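Local coordinates for protein ornithine carbamoyltransferase, mitochondrial (Coccidioides immitis, PDB 3SDS) that catalyses the transfer of the carbamoyl group of carbamoyl phosphate to L-ornithine, yielding L-citrulline and phosphate in arginine biosynthesis, at residues 108-111 with 112-115. Residues are numbered along the deposited sequence; the frame is centred on the assembly and turned at random.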
loop_
_atom_site.group_PDB
_atom_site.type_symbol
_atom_site.label_atom_id
_atom_site.label_comp_id
_atom_site.label_asym_id
_atom_site.label_seq_id
_atom_site.Cartn_x
_atom_site.Cartn_y
_atom_site.Cartn_z
ATOM N N ASN A 108 -17.085 -0.639 14.926
ATOM C CA ASN A 108 -17.875 -1.808 14.508
ATOM C C ASN A 108 -17.385 -3.138 15.119
ATOM O O ASN A 108 -17.837 -4.226 14.722
ATOM C CB ASN A 108 -17.944 -1.894 12.974
ATOM N N GLU A 109 -16.479 -3.027 16.096
ATOM C CA GLU A 109 -15.840 -4.166 16.772
ATOM C C GLU A 109 -15.066 -3.647 18.006
ATOM O O GLU A 109 -14.344 -2.648 17.920
ATOM C CB GLU A 109 -14.899 -4.895 15.791
ATOM C CG GLU A 109 -14.180 -6.140 16.334
ATOM C CD GLU A 109 -12.998 -6.583 15.465
ATOM O OE1 GLU A 109 -12.524 -5.808 14.607
ATOM O OE2 GLU A 109 -12.529 -7.722 15.638
ATOM N N SER A 110 -15.221 -4.327 19.142
ATOM C CA SER A 110 -14.533 -3.967 20.400
ATOM C C SER A 110 -13.024 -3.703 20.256
ATOM O O SER A 110 -12.376 -4.323 19.414
ATOM C CB SER A 110 -14.776 -5.071 21.430
ATOM O OG SER A 110 -13.726 -5.135 22.373
ATOM N N LEU A 111 -12.459 -2.804 21.068
ATOM C CA LEU A 111 -10.998 -2.535 20.987
ATOM C C LEU A 111 -10.134 -3.750 21.393
ATOM O O LEU A 111 -9.021 -3.949 20.878
ATOM C CB LEU A 111 -10.570 -1.264 21.750
ATOM C CG LEU A 111 -9.092 -0.887 21.485
ATOM C CD1 LEU A 111 -8.889 0.576 21.083
ATOM C CD2 LEU A 111 -8.152 -1.278 22.635
ATOM N N TYR A 112 -10.667 -4.546 22.322
ATOM C CA TYR A 112 -10.020 -5.772 22.763
ATOM C C TYR A 112 -9.767 -6.710 21.566
ATOM O O TYR A 112 -8.615 -7.072 21.293
ATOM C CB TYR A 112 -10.882 -6.435 23.840
ATOM C CG TYR A 112 -10.240 -7.610 24.539
ATOM C CD1 TYR A 112 -9.280 -7.418 25.540
ATOM C CD2 TYR A 112 -10.608 -8.922 24.215
ATOM C CE1 TYR A 112 -8.702 -8.498 26.195
ATOM C CE2 TYR A 112 -10.031 -10.012 24.866
ATOM C CZ TYR A 112 -9.081 -9.787 25.855
ATOM O OH TYR A 112 -8.513 -10.858 26.492
ATOM N N ASP A 113 -10.846 -7.046 20.851
ATOM C CA ASP A 113 -10.820 -7.954 19.703
ATOM C C ASP A 113 -9.808 -7.538 18.606
ATOM O O ASP A 113 -8.908 -8.310 18.236
ATOM C CB ASP A 113 -12.229 -8.078 19.106
ATOM C CG ASP A 113 -13.253 -8.682 20.081
ATOM O OD1 ASP A 113 -12.975 -8.786 21.299
ATOM O OD2 ASP A 113 -14.357 -9.064 19.618
ATOM N N THR A 114 -9.951 -6.314 18.104
ATOM C CA THR A 114 -9.040 -5.766 17.100
ATOM C C THR A 114 -7.562 -5.935 17.489
ATOM O O THR A 114 -6.732 -6.400 16.703
ATOM C CB THR A 114 -9.372 -4.290 16.877
ATOM O OG1 THR A 114 -10.646 -4.210 16.227
ATOM C CG2 THR A 114 -8.329 -3.599 16.023
ATOM N N SER A 115 -7.262 -5.550 18.722
ATOM C CA SER A 115 -5.951 -5.685 19.341
ATOM C C SER A 115 -5.404 -7.136 19.379
ATOM O O SER A 115 -4.269 -7.371 19.005
ATOM C CB SER A 115 -6.046 -5.113 20.752
ATOM O OG SER A 115 -4.773 -4.796 21.248
#
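With CG trans to its backbone N (chi1 -178°) and the chain extended beyond, E109 reaches forward alongside the first helical turn, to D113 and T114, while T114 swings OG1 to the side of its backbone N (chi1 -69°). The two ends meet in a weak hydrogen bond, T114 OG1 donating to E109 OE1 at 3.0 Å. E109 OE2 lies 3.5 Å from D113 CB, and its stronger tie is a salt bridge to R79 of the second subunit; a long, flexible acid suits this double reach. D113, whose carboxylate is turned 78° from that of E109, sends OD1 to the hydroxyl of Y321 of the same neighbour. S110 is the N-cap: its short side chain places OG beside the following backbone, where it accepts, weakly, from Y112 N at 3.1 Å, an amide the helix itself cannot satisfy. Behind it the helical bonds begin, weakly from T114 N to S110 O and more firmly from S115 N to L111 O at 3.2 Å. Branched, apolar L111 and small S115 pack on helix 132-141. This is a serine-capped helix N-terminus in the carbamoyl phosphate domain, at the trimer interface, beside a neighbouring subunit's arginine that probably binds carbamoyl phosphate.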